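Local coordinates for protein of unknown function with a Fic domain (PDB 3CUC) that is of unknown function but is a largely helical protein of the Fic/DOC family, containing a Fic domain, at residues 87-92 with 210-215; 32-37 with 56-61; 234-239 with 255-260. All coordinates share one frame; numbering follows the deposited sequence.

Interaction 1: 87-92 with 210-215; sequences EAQDKE and VLHRYG
Arg213, at the end of helix 199-213, threads its side chain along the last turn of helix 68-89. At the packed centre Ala88 CB lies 3.8 Å from Arg213 CB and also touches the edge of the His212 ring, 3.9 Å from His212 CD2. A first torsion near trans (chi1 162°) and a bend at chi3 bring the guanidinium to the carbonyls at that helix end. NE of Arg213 gives a nearly straight bond to Ala88 O (3.1 Å), lying in the guanidinium plane and meeting a lone pair in the carbonyl plane. NH2 of Arg213 adds a weak, bent bond to Glu87 O (2.9 Å), NH1 reaches the carbonyl of Arg93, and the backbone of Lys91 lies over one face. The acidic groups of Glu87 and Asp90 turn instead to the side chain of Arg93. The solvent side is more open, with Gln89 and Lys91 exposed and the amine of Lys91 leading away. It is bridged by Gln89 NE2, 2.8 Å from His212 NE2 and close to both the ring and amide planes, which are 58° apart. If the amide is oriented as modelled, His212 NE2 accepts, consistent with a neutral ring, whereas the buried Arg213 charge is probably stabilised by carbonyl dipoles gathered where helix 68-89 ends.

Interaction 2: 32-37 with 56-61; sequences FKLEFN and LLMFGE
Leu57 brings its CD1 methyl obliquely against the ND2 side of Asn37, 3.6 Å from Asn37 ND2 and 3.8 Å from Asn37 CB, the two side chains crossing at a slant. Both point from their helices into the gap, and Leu57 gives up more surface here than any other residue, 93 Å². The amide it meets is held by polar partners: Asn37 ND2 makes a weak bond back to Lys33 O (2.7 Å), one turn earlier on the same helix, and another to Asn78 OD1, while Asn37 OD1 accepts from His77 ND1. Its rotation is thus fixed from both ends, and what Leu57 meets is the side of a satisfied polar group.

On one flank Lys33 stretches across. Its CG is anti to the backbone N (chi1 -165°), and a bend at chi3 carries the amine toward the C-terminal part of helix 50-59, where Lys33 NZ stays 3.7 Å from Leu57 O, a proximity that could be mildly favourable electrostatically without being a hydrogen bond. On another, Leu34 crosses selenomethionine Met58 at about a right angle, Leu34 CD2 to Met58 CG 4.1 Å; this apolar touch is less certain, since Met58 has two conformers. Backbones remain well apart, the nearest CA atoms, of Leu34 and Leu57, being 7.2 Å from each other. The contact joins helix 22-42 to helix 50-59, with helix 68-89 closing one side through Met74 and Asn78, while Phe32 and Phe36 turn from helix 22-42 onto helix 199-213.

Interaction 3: 234-239 with 255-260; sequences HQCDVE and ILPFVN
Cys236 is the bump: its SG pushes into a shallow hollow formed where helix 256-277 starts. The floor is the backbone of Ile255, the N-cap residue, with Ile255 CA 3.4 Å from the sulfur. The walls are Ile255 CB and Phe258 CB, each 3.9 Å from Cys236 SG, and the rim is Pro257 CD at 4.1 Å. The sulfur is anti to its own carbonyl carbon (chi1 -67°), which carries it out between the two helices. The larger ends of the hollow's residues turn elsewhere: Ile255 runs to Ala183, Leu184 and Tyr187 of helix 178-192, and the Phe258 ring meets the ring of His186 with planes at about 55°. Beside the sulfur, at the exposed margin, an extended Gln235 slants past the edge of the proline ring, OE1 of Gln235 3.6 Å from Pro257 CB. The small cysteine side chain against backbone is consistent with the close approach of the chains, the CA atoms of Cys236 and Ile255 being 5.1 Å apart, although the axes of the short helical segments pass at 9.2 Å. Those segments run at 152° to each other, making a near-antiparallel helix pair stacked against helix 178-192, within the largely helical architecture of a Fic-domain protein.

All three contacts join helices, yet their chemistry follows their place. Interaction 3 is mostly buried and apolar, a sulfur against backbone and carbon. Interaction 1, partly buried, is polar, with an arginine serving carbonyls at a helix end. Interaction 2 mixes leucine with an amide whose hydrogen bonds outside the two segments go to helix 68-89, the same helix that supplies one side of interaction 1. Helix 199-213 likewise supplies the other side of interaction 1 and receives the phenylalanines of segment 32-37. Interactions 2 and 3 lie on opposite sides of the chain's centre, about 31 Å between their centres, and none of the three touches another.

Interaction 1: 87-92 with 210-215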
# COMPACT_ATOMS: atom_id res chain seq x y z
N GLU A 87 -7.47 -9.99 -6.40
CA GLU A 87 -6.23 -10.75 -6.55
C GLU A 87 -5.91 -11.44 -5.24
O GLU A 87 -5.65 -12.64 -5.23
CB GLU A 87 -5.07 -9.85 -6.99
CG GLU A 87 -3.94 -10.58 -7.73
CD GLU A 87 -4.26 -10.88 -9.18
OE1 GLU A 87 -5.44 -10.72 -9.59
OE2 GLU A 87 -3.34 -11.29 -9.92
N ALA A 88 -5.95 -10.70 -4.13
CA ALA A 88 -5.70 -11.26 -2.80
C ALA A 88 -6.66 -12.39 -2.43
O ALA A 88 -6.25 -13.40 -1.88
CB ALA A 88 -5.76 -10.16 -1.74
N GLN A 89 -7.95 -12.23 -2.73
CA GLN A 89 -8.94 -13.24 -2.34
C GLN A 89 -8.70 -14.58 -3.03
O GLN A 89 -8.97 -15.62 -2.44
CB GLN A 89 -10.36 -12.75 -2.61
CG GLN A 89 -10.88 -11.77 -1.56
CD GLN A 89 -11.96 -10.85 -2.11
OE1 GLN A 89 -12.74 -11.24 -2.98
NE2 GLN A 89 -11.99 -9.60 -1.63
N ASP A 90 -8.22 -14.55 -4.27
CA ASP A 90 -7.86 -15.78 -4.97
C ASP A 90 -6.52 -16.27 -4.43
O ASP A 90 -5.46 -16.00 -4.99
CB ASP A 90 -7.79 -15.56 -6.48
CG ASP A 90 -7.53 -16.85 -7.24
OD1 ASP A 90 -7.26 -17.90 -6.61
OD2 ASP A 90 -7.59 -16.81 -8.49
N LYS A 91 -6.60 -17.02 -3.34
CA LYS A 91 -5.42 -17.37 -2.54
C LYS A 91 -4.39 -18.22 -3.27
O LYS A 91 -3.24 -18.26 -2.86
CB LYS A 91 -5.86 -18.09 -1.27
CG LYS A 91 -6.69 -17.23 -0.32
CD LYS A 91 -7.61 -18.09 0.53
CE LYS A 91 -8.71 -17.28 1.18
NZ LYS A 91 -9.84 -18.17 1.55
N GLU A 92 -4.79 -18.89 -4.35
CA GLU A 92 -3.88 -19.71 -5.16
C GLU A 92 -3.17 -18.93 -6.27
O GLU A 92 -2.37 -19.52 -7.01
CB GLU A 92 -4.64 -20.88 -5.80
CG GLU A 92 -5.08 -21.94 -4.81
CD GLU A 92 -5.77 -23.11 -5.48
OE1 GLU A 92 -6.86 -22.91 -6.05
OE2 GLU A 92 -5.21 -24.23 -5.47
N VAL A 210 -1.34 -7.99 0.76
CA VAL A 210 -0.86 -9.03 1.65
C VAL A 210 -1.83 -9.22 2.82
O VAL A 210 -2.27 -10.34 3.09
CB VAL A 210 0.56 -8.72 2.16
CG1 VAL A 210 1.03 -9.78 3.16
CG2 VAL A 210 1.53 -8.61 0.98
N LEU A 211 -2.17 -8.12 3.49
CA LEU A 211 -3.04 -8.18 4.65
C LEU A 211 -4.41 -8.77 4.31
O LEU A 211 -4.94 -9.58 5.07
CB LEU A 211 -3.23 -6.79 5.27
CG LEU A 211 -2.02 -6.10 5.88
CD1 LEU A 211 -2.39 -4.73 6.42
CD2 LEU A 211 -1.43 -6.94 6.98
N HIS A 212 -4.99 -8.36 3.19
CA HIS A 212 -6.32 -8.85 2.82
C HIS A 212 -6.30 -10.35 2.52
O HIS A 212 -7.19 -11.10 2.95
CB HIS A 212 -6.85 -8.08 1.62
CG HIS A 212 -8.28 -8.35 1.31
ND1 HIS A 212 -9.30 -8.02 2.17
CD2 HIS A 212 -8.87 -8.91 0.22
CE1 HIS A 212 -10.46 -8.38 1.64
NE2 HIS A 212 -10.22 -8.92 0.45
N ARG A 213 -5.29 -10.79 1.77
CA ARG A 213 -5.12 -12.19 1.42
C ARG A 213 -5.14 -13.09 2.65
O ARG A 213 -5.76 -14.15 2.62
CB ARG A 213 -3.82 -12.40 0.64
CG ARG A 213 -3.34 -13.85 0.60
CD ARG A 213 -2.45 -14.08 -0.60
NE ARG A 213 -3.23 -14.06 -1.83
CZ ARG A 213 -2.73 -14.23 -3.05
NH1 ARG A 213 -1.44 -14.45 -3.23
NH2 ARG A 213 -3.54 -14.20 -4.09
N TYR A 214 -4.47 -12.66 3.72
CA TYR A 214 -4.37 -13.46 4.93
C TYR A 214 -5.38 -13.05 6.01
O TYR A 214 -5.17 -13.29 7.19
CB TYR A 214 -2.92 -13.42 5.46
CG TYR A 214 -1.94 -13.98 4.45
CD1 TYR A 214 -1.96 -15.33 4.12
CD2 TYR A 214 -1.03 -13.17 3.80
CE1 TYR A 214 -1.09 -15.86 3.19
CE2 TYR A 214 -0.15 -13.69 2.86
CZ TYR A 214 -0.19 -15.05 2.56
OH TYR A 214 0.68 -15.58 1.64
N GLY A 215 -6.50 -12.46 5.60
CA GLY A 215 -7.62 -12.22 6.50
C GLY A 215 -7.46 -11.12 7.54
O GLY A 215 -8.17 -11.10 8.55

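Interaction 2: 32-37 with 56-61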
# COMPACT_ATOMS: atom_id res chain seq x y z
N PHE A 32 -13.25 2.44 5.08
CA PHE A 32 -11.89 2.15 4.65
C PHE A 32 -11.62 2.63 3.22
O PHE A 32 -10.60 3.27 2.95
CB PHE A 32 -11.57 0.66 4.77
CG PHE A 32 -10.27 0.30 4.13
CD1 PHE A 32 -9.08 0.53 4.80
CD2 PHE A 32 -10.23 -0.18 2.84
CE1 PHE A 32 -7.87 0.23 4.20
CE2 PHE A 32 -9.03 -0.48 2.23
CZ PHE A 32 -7.85 -0.27 2.91
N LYS A 33 -12.53 2.30 2.30
CA LYS A 33 -12.42 2.72 0.90
C LYS A 33 -12.20 4.22 0.81
O LYS A 33 -11.36 4.72 0.05
CB LYS A 33 -13.70 2.36 0.13
CG LYS A 33 -13.55 2.42 -1.38
CD LYS A 33 -14.80 1.89 -2.10
CE LYS A 33 -15.93 2.92 -2.08
NZ LYS A 33 -17.08 2.51 -2.94
N LEU A 34 -12.97 4.94 1.60
CA LEU A 34 -12.91 6.38 1.63
C LEU A 34 -11.53 6.84 2.11
O LEU A 34 -10.82 7.57 1.41
CB LEU A 34 -13.99 6.89 2.59
CG LEU A 34 -14.68 8.20 2.25
CD1 LEU A 34 -13.65 9.28 1.90
CD2 LEU A 34 -15.68 7.94 1.12
N GLU A 35 -11.15 6.38 3.30
CA GLU A 35 -9.95 6.87 3.95
C GLU A 35 -8.67 6.43 3.26
O GLU A 35 -7.69 7.19 3.22
CB GLU A 35 -9.93 6.44 5.41
CG GLU A 35 -11.06 7.09 6.22
CD GLU A 35 -10.62 7.54 7.60
OE1 GLU A 35 -9.81 6.83 8.24
OE2 GLU A 35 -11.09 8.61 8.04
N PHE A 36 -8.67 5.22 2.71
CA PHE A 36 -7.50 4.72 2.02
C PHE A 36 -7.28 5.50 0.73
O PHE A 36 -6.18 6.00 0.49
CB PHE A 36 -7.63 3.22 1.72
CG PHE A 36 -6.44 2.65 1.02
CD1 PHE A 36 -5.16 2.85 1.53
CD2 PHE A 36 -6.58 1.91 -0.14
CE1 PHE A 36 -4.04 2.32 0.88
CE2 PHE A 36 -5.47 1.38 -0.80
CZ PHE A 36 -4.19 1.59 -0.28
N ASN A 37 -8.31 5.59 -0.10
CA ASN A 37 -8.22 6.33 -1.36
C ASN A 37 -7.78 7.78 -1.12
O ASN A 37 -6.88 8.29 -1.80
CB ASN A 37 -9.54 6.29 -2.14
CG ASN A 37 -9.76 4.95 -2.85
OD1 ASN A 37 -8.92 4.53 -3.65
ND2 ASN A 37 -10.90 4.31 -2.60
N LEU A 56 -17.39 11.69 -4.66
CA LEU A 56 -16.99 10.92 -5.83
C LEU A 56 -17.22 9.42 -5.63
O LEU A 56 -17.89 8.78 -6.44
CB LEU A 56 -15.51 11.16 -6.18
CG LEU A 56 -14.98 10.30 -7.34
CD1 LEU A 56 -15.47 10.82 -8.68
CD2 LEU A 56 -13.46 10.22 -7.33
N LEU A 57 -16.65 8.86 -4.58
CA LEU A 57 -16.69 7.41 -4.38
C LEU A 57 -18.05 6.85 -3.96
O LEU A 57 -18.33 5.70 -4.26
CB LEU A 57 -15.64 7.01 -3.34
CG LEU A 57 -14.20 7.18 -3.81
CD1 LEU A 57 -13.25 7.00 -2.64
CD2 LEU A 57 -13.91 6.17 -4.92
N MSE A 58 -18.86 7.65 -3.27
CA MSE A 58 -20.16 7.18 -2.81
C MSE A 58 -21.28 7.51 -3.78
O MSE A 58 -22.24 6.78 -3.86
CB MSE A 58 -20.48 7.77 -1.43
CG MSE A 58 -19.50 7.32 -0.34
SE MSE A 58 -19.42 5.38 -0.04
CE MSE A 58 -21.38 5.03 0.37
N PHE A 59 -21.15 8.60 -4.52
CA PHE A 59 -22.21 9.04 -5.44
C PHE A 59 -21.78 9.31 -6.89
O PHE A 59 -22.62 9.60 -7.73
CB PHE A 59 -22.87 10.31 -4.90
CG PHE A 59 -23.56 10.14 -3.58
CD1 PHE A 59 -22.82 10.14 -2.40
CD2 PHE A 59 -24.94 9.97 -3.52
CE1 PHE A 59 -23.45 9.97 -1.17
CE2 PHE A 59 -25.57 9.81 -2.30
CZ PHE A 59 -24.83 9.81 -1.12
N GLY A 60 -20.48 9.24 -7.18
CA GLY A 60 -19.98 9.63 -8.49
C GLY A 60 -20.30 11.08 -8.84
O GLY A 60 -20.48 11.41 -10.02
N GLU A 61 -20.37 11.93 -7.83
CA GLU A 61 -20.64 13.36 -8.04
C GLU A 61 -19.37 14.19 -7.76
O GLU A 61 -18.53 13.81 -6.94
CB GLU A 61 -21.83 13.82 -7.18
CG GLU A 61 -22.71 14.86 -7.86

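Interaction 3: 234-239 with 255-260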
# COMPACT_ATOMS: atom_id res chain seq x y z
N HIS A 234 13.45 6.39 6.38
CA HIS A 234 14.78 7.02 6.32
C HIS A 234 15.76 6.44 7.35
O HIS A 234 16.98 6.57 7.19
CB HIS A 234 14.68 8.54 6.51
N GLN A 235 15.23 5.83 8.41
CA GLN A 235 16.04 5.13 9.41
C GLN A 235 16.49 3.78 8.86
O GLN A 235 17.67 3.41 8.97
CB GLN A 235 15.25 4.90 10.70
CG GLN A 235 14.86 6.16 11.45
CD GLN A 235 13.93 5.90 12.63
OE1 GLN A 235 13.34 4.82 12.76
NE2 GLN A 235 13.79 6.90 13.49
N CYS A 236 15.53 3.04 8.31
CA CYS A 236 15.79 1.77 7.63
C CYS A 236 16.85 1.92 6.54
O CYS A 236 17.73 1.07 6.39
CB CYS A 236 14.51 1.23 6.99
SG CYS A 236 13.23 0.71 8.17
N ASP A 237 16.76 3.01 5.77
CA ASP A 237 17.70 3.30 4.69
C ASP A 237 19.16 3.28 5.17
O ASP A 237 20.03 2.73 4.50
CB ASP A 237 17.38 4.65 4.02
CG ASP A 237 16.10 4.61 3.18
OD1 ASP A 237 15.55 3.51 2.98
OD2 ASP A 237 15.65 5.68 2.71
N VAL A 238 19.41 3.87 6.34
CA VAL A 238 20.75 3.90 6.92
C VAL A 238 21.21 2.49 7.33
O VAL A 238 22.39 2.16 7.23
CB VAL A 238 20.85 4.87 8.14
CG1 VAL A 238 22.32 5.20 8.45
CG2 VAL A 238 20.05 6.16 7.89
N GLU A 239 20.26 1.66 7.76
CA GLU A 239 20.56 0.30 8.24
C GLU A 239 20.89 -0.68 7.12
O GLU A 239 21.86 -1.44 7.21
CB GLU A 239 19.36 -0.23 9.05
CG GLU A 239 19.68 -1.42 9.96
CD GLU A 239 20.73 -1.09 11.01
OE1 GLU A 239 20.84 0.09 11.41
OE2 GLU A 239 21.45 -2.01 11.45
N ILE A 255 14.60 -3.52 8.71
CA ILE A 255 13.40 -2.69 8.58
C ILE A 255 12.45 -2.74 9.79
O ILE A 255 11.27 -2.39 9.68
CB ILE A 255 12.60 -3.01 7.27
CG1 ILE A 255 11.90 -4.38 7.33
CG2 ILE A 255 13.53 -2.94 6.06
CD1 ILE A 255 10.67 -4.47 6.43
N LEU A 256 12.98 -3.15 10.94
CA LEU A 256 12.18 -3.33 12.15
C LEU A 256 11.34 -2.10 12.56
O LEU A 256 10.18 -2.25 12.94
CB LEU A 256 13.08 -3.79 13.30
CG LEU A 256 12.41 -4.47 14.50
CD1 LEU A 256 13.21 -5.70 14.92
CD2 LEU A 256 12.25 -3.49 15.66
N PRO A 257 11.90 -0.87 12.46
CA PRO A 257 11.07 0.30 12.78
C PRO A 257 9.83 0.45 11.88
O PRO A 257 8.78 0.92 12.34
CB PRO A 257 12.03 1.49 12.60
CG PRO A 257 13.40 0.91 12.57
CD PRO A 257 13.28 -0.49 12.08
N PHE A 258 9.95 0.06 10.61
CA PHE A 258 8.83 0.12 9.67
C PHE A 258 7.85 -1.03 9.90
O PHE A 258 6.65 -0.87 9.67
CB PHE A 258 9.33 0.11 8.22
CG PHE A 258 8.23 0.24 7.20
CD1 PHE A 258 7.39 1.35 7.19
CD2 PHE A 258 8.02 -0.75 6.24
CE1 PHE A 258 6.38 1.47 6.25
CE2 PHE A 258 7.00 -0.63 5.30
CZ PHE A 258 6.18 0.48 5.31
N VAL A 259 8.36 -2.18 10.35
CA VAL A 259 7.47 -3.29 10.73
C VAL A 259 6.60 -2.83 11.89
O VAL A 259 5.39 -3.03 11.88
CB VAL A 259 8.24 -4.58 11.12
CG1 VAL A 259 7.27 -5.70 11.45
CG2 VAL A 259 9.17 -5.02 9.99
N ASN A 260 7.22 -2.18 12.88
CA ASN A 260 6.47 -1.65 14.01
C ASN A 260 5.45 -0.62 13.56
O ASN A 260 4.31 -0.62 14.04
CB ASN A 260 7.40 -1.04 15.07
CG ASN A 260 8.24 -2.09 15.80
OD1 ASN A 260 7.88 -3.27 15.85
ND2 ASN A 260 9.36 -1.66 16.36